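Local coordinates for protein chitinase (Chromobacterium violaceum, PDB 4TXG) that probably hydrolyses glycosidic bonds in chitin with a family 18 catalytic barrel, alongside a family 5/12 carbohydrate-binding module, at residues A[158-163]-A[171-176]; A[178-183]-A[244-249]; A[227-230]-A[236-239]. All blocks are in the same frame, centred on the assembly; numbering follows the deposited sequence.

Reading from the N terminus, the first barrel strand, 155-161, leads into a long loop, and contact 1 closes the near part of that loop by bringing 171-176 back against residues 158-163. The same loop runs on into 178-183; contact 2 opens there and closes only at 244-249, after strand 185-193 and helix 231-242. Contact 3, between 227-230 and 236-239, is nested inside the larger loop closed by contact 2 and joins the approach to helix 231-242 to the helix itself. Neighbouring contacts touch: Ala175 with Trp180, Ser176 with Tyr239 and Trp180 with Leu236. As a set they tie together strands 155-161 and 247-253, which flank strand 185-193 in the barrel, and helix 231-242.

Contact 1: residues A[158-163]-A[171-176]; sequences GYFTSW and PAYLAS. With CS (cesium ion), chain N.
Phe160 reaches from the barrel strand to Tyr173 and to the backbone that follows it. Its CB leaves the strand roughly along the flank of 171-176, and CG, anti to the backbone N (chi1 176°), carries the ring across to the loop. CD1 lies near the plane of the Tyr173 ring, 3.9 Å from CD1 of Tyr173, and so addresses that ring's edge. One atom further out, CE1 of Phe160 comes within 3.6 Å of Tyr173 CD1 and 3.4 Å of Tyr173 O. At the tip, CZ of Phe160 meets the peptide nitrogen of Ala175 at 3.6 Å, with Ala175 CB a looser neighbour at 4.5 Å.

No direct hydrogen bond spans the segments; two waters lie within hydrogen-bonding distance of both Thr161 O and Tyr173 O, though acceptors outnumber their protons. Water 2 sits above one face of the Phe160 ring, offset toward its rim. Beyond the two segments, His232 packs edge-to-face with Phe160, and Ala175 touches Leu235 and Leu236 of helix 231-242; Ser176 O binds a cesium ion. In this family 18 TIM barrel, an outward-facing residue of one parallel strand packs against the loop leading to the next, 185-193, close to helix 231-242.

Contact 2: residues A[178-183]-A[244-249]; sequences IPWSKL and PGVKTL. With CS (cesium ion), chain N.
Val246 meets the Trp180 ring and the carbonyl oxygens of Trp180 and Leu183 with two different methyl groups. CG1 lies 3.8 Å from Trp180 CZ3 and equally close to Trp180 CE3, so it touches the six-membered part of the indole obliquely, the two side chains crossing at about a right angle. The other methyl, CG2, turns to the backbone and rests 3.6 Å from Trp180 O and 3.7 Å from Leu183 O. With CG1 anti to the backbone N (chi1 175°), the valine divides its methyls between ring and peptide. Further along the indole, Trp180 CH2 approaches Thr248 CG2 at 4.4 Å.

The next shell fixes the tryptophan. Its NE1 donates a hydrogen bond to Ala175 O, Tyr239 stacks on its ring, and Ile178 CG2 lies 3.8 Å above one ring face, offset toward the rim. Asn150 ND2 hydrogen-bonds to both Trp180 O and Leu183 O, while Lys240 NZ hydrogen-bonds to Thr248 OG1. Before the tryptophan, Pro179 centres an inverse gamma turn, and Ile178 O binds a cesium ion at 3.3 Å. Dispersion rather than hydrogen bonding joins the segments, so the indole's position probably depends on Ala175 O and the stack with Tyr239.

Contact 3: residues A[227-230]-A[236-239]; sequences LPYK and LTQY. With CS (cesium ion), chain E.
Tyr229 and Thr237 cross obliquely, their hydroxyl groups meeting at the edge of the tyrosine ring. Tyr229 OH and Thr237 OG1 form a hydrogen bond of 2.7 Å in which either could be the donor. The threonine oxygen lies in the plane of the ring, at its edge. On the tyrosine, CG is tucked over the backbone, flanked by both N and C (chi1 46°), and this torsion helps to swing the phenol toward Thr237.

Leu227 approaches the same threonine from its apolar side. The two side chains reach toward each other tip to tip, with Leu227 CD1 3.7 Å from both Thr237 CB and Thr237 CG2. Leu227 also serves the tyrosine, since its CB lies 4.1 Å above the centre of the Tyr229 ring.

Helix 231-242 is the connection between the parallel neighbours 185-193 and 247-253, a beta-alpha-beta crossover of the TIM barrel, and 227-230 leads into it, lying back against the helix the chain is about to enter. The helical residue uses both of its branches: Thr237 CG2, anti to the backbone N, meets leucine, while OG1 engages tyrosine and also hydrogen-bonds to Phe233 O one turn earlier. A side-chain hydrogen bond to the preceding turn is likely to restrict rotation of the threonine hydroxyl.

Around this pair, Tyr304 packs edge-to-face with Tyr229, and Asn234 ND2 hydrogen-bonds to Tyr229 O. Next along the helix, Gln238 extends beyond CG and directs OE1 to a cesium ion 3.0 Å away, while its NE2 hydrogen-bonds to Glu222 O.

Contact 1: residues A[158-163]-A[171-176]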
loop_
_atom_site.group_PDB
_atom_site.type_symbol
_atom_site.label_atom_id
_atom_site.label_comp_id
_atom_site.label_asym_id
_atom_site.label_seq_id
_atom_site.Cartn_x
_atom_site.Cartn_y
_atom_site.Cartn_z
ATOM N N GLY A 158 -10.410 -2.859 -6.027
ATOM C CA GLY A 158 -10.852 -1.505 -6.310
ATOM C C GLY A 158 -11.293 -0.780 -5.058
ATOM O O GLY A 158 -12.057 -1.328 -4.258
ATOM N N TYR A 159 -10.792 0.440 -4.870
ATOM C CA TYR A 159 -11.300 1.304 -3.816
ATOM C C TYR A 159 -12.587 1.981 -4.254
ATOM O O TYR A 159 -12.642 2.607 -5.315
ATOM C CB TYR A 159 -10.276 2.366 -3.432
ATOM C CG TYR A 159 -9.291 1.892 -2.402
ATOM C CD1 TYR A 159 -9.581 1.983 -1.050
ATOM C CD2 TYR A 159 -8.059 1.375 -2.779
ATOM C CE1 TYR A 159 -8.681 1.554 -0.100
ATOM C CE2 TYR A 159 -7.147 0.950 -1.836
ATOM C CZ TYR A 159 -7.464 1.042 -0.494
ATOM O OH TYR A 159 -6.556 0.607 0.453
ATOM N N PHE A 160 -13.609 1.844 -3.421
ATOM C CA PHE A 160 -14.901 2.498 -3.612
ATOM C C PHE A 160 -15.056 3.617 -2.597
ATOM O O PHE A 160 -15.084 3.355 -1.398
ATOM C CB PHE A 160 -16.034 1.489 -3.434
ATOM C CG PHE A 160 -17.406 2.096 -3.528
ATOM C CD1 PHE A 160 -18.008 2.278 -4.770
ATOM C CD2 PHE A 160 -18.086 2.496 -2.386
ATOM C CE1 PHE A 160 -19.274 2.829 -4.866
ATOM C CE2 PHE A 160 -19.354 3.056 -2.471
ATOM C CZ PHE A 160 -19.952 3.221 -3.719
ATOM N N THR A 161 -15.159 4.854 -3.064
ATOM C CA THR A 161 -15.273 5.982 -2.144
ATOM C C THR A 161 -16.721 6.253 -1.791
ATOM O O THR A 161 -17.611 6.145 -2.639
ATOM C CB THR A 161 -14.627 7.256 -2.729
ATOM O OG1 THR A 161 -15.271 7.605 -3.959
ATOM C CG2 THR A 161 -13.140 7.027 -2.992
ATOM N N SER A 162 -16.951 6.622 -0.532
ATOM C CA SER A 162 -18.313 6.779 -0.004
ATOM C C SER A 162 -18.995 8.071 -0.412
ATOM O O SER A 162 -20.217 8.205 -0.259
ATOM C CB SER A 162 -18.288 6.706 1.526
ATOM O OG SER A 162 -17.615 7.829 2.084
ATOM N N TRP A 163 -18.218 9.026 -0.922
ATOM C CA TRP A 163 -18.730 10.385 -1.040
ATOM C C TRP A 163 -19.269 10.788 -2.408
ATOM O O TRP A 163 -19.625 11.947 -2.595
ATOM C CB TRP A 163 -17.650 11.392 -0.610
ATOM C CG TRP A 163 -16.261 11.208 -1.187
ATOM C CD1 TRP A 163 -15.769 11.757 -2.343
ATOM C CD2 TRP A 163 -15.175 10.474 -0.605
ATOM N NE1 TRP A 163 -14.454 11.393 -2.522
ATOM C CE2 TRP A 163 -14.065 10.606 -1.464
ATOM C CE3 TRP A 163 -15.034 9.714 0.563
ATOM C CZ2 TRP A 163 -12.835 10.009 -1.198
ATOM C CZ3 TRP A 163 -13.814 9.117 0.825
ATOM C CH2 TRP A 163 -12.731 9.266 -0.050
ATOM N N PRO A 171 -21.790 13.988 -10.476
ATOM C CA PRO A 171 -21.879 12.588 -10.906
ATOM C C PRO A 171 -21.756 11.593 -9.752
ATOM O O PRO A 171 -20.820 11.673 -8.949
ATOM C CB PRO A 171 -20.697 12.444 -11.871
ATOM C CG PRO A 171 -20.555 13.805 -12.470
ATOM C CD PRO A 171 -20.881 14.765 -11.340
ATOM N N ALA A 172 -22.712 10.671 -9.675
ATOM C CA ALA A 172 -22.703 9.658 -8.629
ATOM C C ALA A 172 -21.941 8.435 -9.092
ATOM O O ALA A 172 -21.904 8.125 -10.281
ATOM C CB ALA A 172 -24.133 9.271 -8.238
ATOM N N TYR A 173 -21.326 7.744 -8.143
ATOM C CA TYR A 173 -20.788 6.422 -8.402
ATOM C C TYR A 173 -21.213 5.536 -7.250
ATOM O O TYR A 173 -20.708 5.664 -6.137
ATOM C CB TYR A 173 -19.269 6.447 -8.551
ATOM C CG TYR A 173 -18.709 5.133 -9.046
ATOM C CD1 TYR A 173 -18.388 4.113 -8.161
ATOM C CD2 TYR A 173 -18.519 4.908 -10.406
ATOM C CE1 TYR A 173 -17.879 2.905 -8.615
ATOM C CE2 TYR A 173 -18.012 3.702 -10.873
ATOM C CZ TYR A 173 -17.689 2.708 -9.970
ATOM O OH TYR A 173 -17.178 1.513 -10.436
ATOM N N LEU A 174 -22.164 4.652 -7.531
ATOM C CA LEU A 174 -22.808 3.840 -6.507
ATOM C C LEU A 174 -22.303 2.409 -6.551
ATOM O O LEU A 174 -21.614 2.016 -7.496
ATOM C CB LEU A 174 -24.323 3.862 -6.700
ATOM C CG LEU A 174 -24.923 5.269 -6.772
ATOM C CD1 LEU A 174 -26.441 5.161 -6.867
ATOM C CD2 LEU A 174 -24.496 6.089 -5.551
ATOM N N ALA A 175 -22.638 1.628 -5.528
ATOM C CA ALA A 175 -22.135 0.257 -5.449
ATOM C C ALA A 175 -22.655 -0.559 -6.634
ATOM O O ALA A 175 -22.033 -1.531 -7.066
ATOM C CB ALA A 175 -22.533 -0.386 -4.114
ATOM N N SER A 176 -23.784 -0.128 -7.184
ATOM C CA SER A 176 -24.362 -0.778 -8.350
ATOM C C SER A 176 -23.611 -0.473 -9.649
ATOM O O SER A 176 -23.852 -1.124 -10.660
ATOM C CB SER A 176 -25.834 -0.371 -8.493
ATOM O OG SER A 176 -25.973 1.038 -8.467
HETATM CS CS CS N . -22.607 -3.093 -12.949
HETATM O O HOH W 1 -20.242 6.982 -3.505
HETATM O O HOH W 2 -17.584 6.168 -5.460
HETATM O O HOH W 3 -25.634 -2.920 -12.170
HETATM O O HOH W 4 -23.430 -5.716 -11.840
#

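Contact 2: residues A[178-183]-A[244-249]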
loop_
_atom_site.group_PDB
_atom_site.type_symbol
_atom_site.label_atom_id
_atom_site.label_comp_id
_atom_site.label_asym_id
_atom_site.label_seq_id
_atom_site.Cartn_x
_atom_site.Cartn_y
_atom_site.Cartn_z
ATOM N N ILE A 178 -20.239 -0.571 -9.796
ATOM C CA ILE A 178 -19.007 -1.346 -9.709
ATOM C C ILE A 178 -19.008 -2.496 -10.718
ATOM O O ILE A 178 -20.038 -3.152 -10.901
ATOM C CB ILE A 178 -18.834 -1.906 -8.273
ATOM C CG1 ILE A 178 -18.608 -0.772 -7.266
ATOM C CG2 ILE A 178 -17.690 -2.918 -8.199
ATOM C CD1 ILE A 178 -18.589 -1.252 -5.813
ATOM N N PRO A 179 -17.871 -2.734 -11.395
ATOM C CA PRO A 179 -17.750 -3.904 -12.275
ATOM C C PRO A 179 -17.510 -5.191 -11.481
ATOM O O PRO A 179 -16.407 -5.739 -11.472
ATOM C CB PRO A 179 -16.538 -3.561 -13.148
ATOM C CG PRO A 179 -15.689 -2.696 -12.260
ATOM C CD PRO A 179 -16.681 -1.860 -11.474
ATOM N N TRP A 180 -18.554 -5.665 -10.813
ATOM C CA TRP A 180 -18.451 -6.826 -9.942
ATOM C C TRP A 180 -17.880 -8.075 -10.616
ATOM O O TRP A 180 -17.193 -8.869 -9.971
ATOM C CB TRP A 180 -19.829 -7.153 -9.365
ATOM C CG TRP A 180 -20.283 -6.177 -8.320
ATOM C CD1 TRP A 180 -20.960 -5.007 -8.523
ATOM C CD2 TRP A 180 -20.099 -6.297 -6.906
ATOM N NE1 TRP A 180 -21.212 -4.394 -7.317
ATOM C CE2 TRP A 180 -20.686 -5.160 -6.311
ATOM C CE3 TRP A 180 -19.496 -7.252 -6.086
ATOM C CZ2 TRP A 180 -20.680 -4.951 -4.930
ATOM C CZ3 TRP A 180 -19.504 -7.049 -4.710
ATOM C CH2 TRP A 180 -20.090 -5.903 -4.151
ATOM N N SER A 181 -18.155 -8.245 -11.909
ATOM C CA SER A 181 -17.724 -9.454 -12.609
ATOM C C SER A 181 -16.249 -9.406 -13.022
ATOM O O SER A 181 -15.742 -10.356 -13.614
ATOM C CB SER A 181 -18.586 -9.697 -13.856
ATOM O OG SER A 181 -18.326 -8.718 -14.842
ATOM N N LYS A 182 -15.571 -8.301 -12.716
ATOM C CA LYS A 182 -14.197 -8.118 -13.168
ATOM C C LYS A 182 -13.228 -7.810 -12.028
ATOM O O LYS A 182 -12.064 -7.501 -12.272
ATOM C CB LYS A 182 -14.136 -6.998 -14.213
ATOM C CG LYS A 182 -15.108 -7.207 -15.379
ATOM C CD LYS A 182 -14.921 -6.163 -16.465
ATOM C CE LYS A 182 -15.957 -6.318 -17.571
ATOM N NZ LYS A 182 -16.009 -7.707 -18.104
ATOM N N LEU A 183 -13.711 -7.902 -10.791
ATOM C CA LEU A 183 -12.901 -7.623 -9.600
ATOM C C LEU A 183 -12.747 -8.844 -8.692
ATOM O O LEU A 183 -13.482 -9.827 -8.820
ATOM C CB LEU A 183 -13.528 -6.489 -8.770
ATOM C CG LEU A 183 -13.760 -5.110 -9.371
ATOM C CD1 LEU A 183 -14.408 -4.216 -8.351
ATOM C CD2 LEU A 183 -12.444 -4.509 -9.819
ATOM N N PRO A 244 -20.460 -14.247 -5.327
ATOM C CA PRO A 244 -20.131 -14.749 -3.981
ATOM C C PRO A 244 -18.637 -14.874 -3.688
ATOM O O PRO A 244 -18.241 -15.061 -2.533
ATOM C CB PRO A 244 -20.798 -16.127 -3.952
ATOM C CG PRO A 244 -20.857 -16.544 -5.394
ATOM C CD PRO A 244 -21.117 -15.273 -6.159
ATOM N N GLY A 245 -17.820 -14.768 -4.725
ATOM C CA GLY A 245 -16.388 -14.883 -4.562
ATOM C C GLY A 245 -15.734 -13.549 -4.282
ATOM O O GLY A 245 -14.617 -13.502 -3.760
ATOM N N VAL A 246 -16.428 -12.463 -4.612
ATOM C CA VAL A 246 -15.858 -11.129 -4.445
ATOM C C VAL A 246 -15.852 -10.742 -2.970
ATOM O O VAL A 246 -16.872 -10.860 -2.291
ATOM C CB VAL A 246 -16.633 -10.080 -5.271
ATOM C CG1 VAL A 246 -16.104 -8.670 -4.985
ATOM C CG2 VAL A 246 -16.527 -10.404 -6.752
ATOM N N LYS A 247 -14.700 -10.291 -2.479
ATOM C CA LYS A 247 -14.563 -9.890 -1.076
ATOM C C LYS A 247 -14.834 -8.400 -0.885
ATOM O O LYS A 247 -14.503 -7.596 -1.752
ATOM C CB LYS A 247 -13.152 -10.217 -0.568
ATOM C CG LYS A 247 -12.760 -11.681 -0.726
ATOM C CD LYS A 247 -13.573 -12.549 0.243
ATOM C CE LYS A 247 -13.605 -14.006 -0.192
ATOM N NZ LYS A 247 -12.247 -14.515 -0.458
ATOM N N THR A 248 -15.430 -8.030 0.247
ATOM C CA THR A 248 -15.452 -6.618 0.627
ATOM C C THR A 248 -14.685 -6.396 1.927
ATOM O O THR A 248 -14.754 -7.205 2.859
ATOM C CB THR A 248 -16.890 -6.071 0.773
ATOM O OG1 THR A 248 -17.630 -6.861 1.716
ATOM C CG2 THR A 248 -17.595 -6.091 -0.576
ATOM N N LEU A 249 -13.923 -5.306 1.968
ATOM C CA LEU A 249 -13.168 -4.947 3.157
ATOM C C LEU A 249 -13.452 -3.497 3.522
ATOM O O LEU A 249 -13.659 -2.657 2.644
ATOM C CB LEU A 249 -11.659 -5.152 2.945
ATOM C CG LEU A 249 -11.220 -6.616 2.758
ATOM C CD1 LEU A 249 -11.192 -6.981 1.281
ATOM C CD2 LEU A 249 -9.867 -6.867 3.399
HETATM CS CS CS N . -22.607 -3.093 -12.949
HETATM O O HOH W 3 -25.634 -2.920 -12.170
HETATM O O HOH W 4 -23.430 -5.716 -11.840
#

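Contact 3: residues A[227-230]-A[236-239]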
loop_
_atom_site.group_PDB
_atom_site.type_symbol
_atom_site.label_atom_id
_atom_site.label_comp_id
_atom_site.label_asym_id
_atom_site.label_seq_id
_atom_site.Cartn_x
_atom_site.Cartn_y
_atom_site.Cartn_z
ATOM N N LEU A 227 -32.595 -6.084 5.047
ATOM C CA LEU A 227 -31.381 -5.735 5.788
ATOM C C LEU A 227 -31.654 -4.569 6.727
ATOM O O LEU A 227 -32.363 -3.638 6.356
ATOM C CB LEU A 227 -30.246 -5.368 4.829
ATOM C CG LEU A 227 -29.894 -6.461 3.816
ATOM C CD1 LEU A 227 -28.852 -5.958 2.825
ATOM C CD2 LEU A 227 -29.397 -7.688 4.557
ATOM N N PRO A 228 -31.079 -4.603 7.934
ATOM C CA PRO A 228 -31.356 -3.558 8.933
ATOM C C PRO A 228 -30.462 -2.327 8.752
ATOM O O PRO A 228 -30.059 -1.669 9.716
ATOM C CB PRO A 228 -31.058 -4.268 10.249
ATOM C CG PRO A 228 -29.921 -5.182 9.894
ATOM C CD PRO A 228 -30.209 -5.664 8.476
ATOM N N TYR A 229 -30.147 -2.045 7.497
ATOM C CA TYR A 229 -29.387 -0.863 7.109
ATOM C C TYR A 229 -29.694 -0.571 5.657
ATOM O O TYR A 229 -30.054 -1.475 4.901
ATOM C CB TYR A 229 -27.878 -1.055 7.298
ATOM C CG TYR A 229 -27.320 -2.364 6.782
ATOM C CD1 TYR A 229 -27.265 -3.486 7.607
ATOM C CD2 TYR A 229 -26.821 -2.472 5.484
ATOM C CE1 TYR A 229 -26.745 -4.689 7.148
ATOM C CE2 TYR A 229 -26.299 -3.675 5.012
ATOM C CZ TYR A 229 -26.261 -4.777 5.853
ATOM O OH TYR A 229 -25.742 -5.970 5.395
ATOM N N LYS A 230 -29.554 0.693 5.270
ATOM C CA LYS A 230 -29.700 1.074 3.874
ATOM C C LYS A 230 -28.326 1.462 3.328
ATOM O O LYS A 230 -27.332 0.821 3.663
ATOM C CB LYS A 230 -30.713 2.211 3.731
ATOM C CG LYS A 230 -32.126 1.788 4.130
ATOM C CD LYS A 230 -33.164 2.859 3.828
ATOM C CE LYS A 230 -32.948 4.098 4.670
ATOM N NZ LYS A 230 -34.121 5.028 4.578
ATOM N N LEU A 236 -23.897 -3.287 -1.250
ATOM C CA LEU A 236 -22.748 -4.203 -1.218
ATOM C C LEU A 236 -23.193 -5.612 -0.833
ATOM O O LEU A 236 -22.811 -6.598 -1.472
ATOM C CB LEU A 236 -21.668 -3.707 -0.243
ATOM C CG LEU A 236 -20.913 -2.438 -0.646
ATOM C CD1 LEU A 236 -19.943 -2.058 0.475
ATOM C CD2 LEU A 236 -20.165 -2.630 -1.950
ATOM N N THR A 237 -24.036 -5.706 0.189
ATOM C CA THR A 237 -24.512 -7.011 0.647
ATOM C C THR A 237 -25.298 -7.722 -0.445
ATOM O O THR A 237 -25.128 -8.926 -0.680
ATOM C CB THR A 237 -25.376 -6.859 1.907
ATOM O OG1 THR A 237 -24.571 -6.298 2.954
ATOM C CG2 THR A 237 -25.912 -8.219 2.367
ATOM N N GLN A 238 -26.151 -6.967 -1.126
ATOM C CA GLN A 238 -26.950 -7.531 -2.217
ATOM C C GLN A 238 -26.121 -8.059 -3.386
ATOM O O GLN A 238 -26.364 -9.154 -3.894
ATOM C CB GLN A 238 -27.913 -6.484 -2.743
ATOM C CG GLN A 238 -29.106 -6.238 -1.864
ATOM C CD GLN A 238 -30.092 -5.349 -2.566
ATOM O OE1 GLN A 238 -30.890 -5.822 -3.369
ATOM N NE2 GLN A 238 -30.017 -4.047 -2.304
ATOM N N TYR A 239 -25.163 -7.261 -3.840
ATOM C CA TYR A 239 -24.396 -7.649 -5.019
ATOM C C TYR A 239 -23.462 -8.811 -4.715
ATOM O O TYR A 239 -23.189 -9.626 -5.591
ATOM C CB TYR A 239 -23.624 -6.456 -5.587
ATOM C CG TYR A 239 -24.488 -5.619 -6.497
ATOM C CD1 TYR A 239 -25.311 -4.632 -5.987
ATOM C CD2 TYR A 239 -24.511 -5.849 -7.868
ATOM C CE1 TYR A 239 -26.131 -3.883 -6.820
ATOM C CE2 TYR A 239 -25.323 -5.105 -8.708
ATOM C CZ TYR A 239 -26.132 -4.124 -8.178
ATOM O OH TYR A 239 -26.946 -3.384 -9.014
HETATM CS CS CS E . -33.750 -5.406 -3.982
#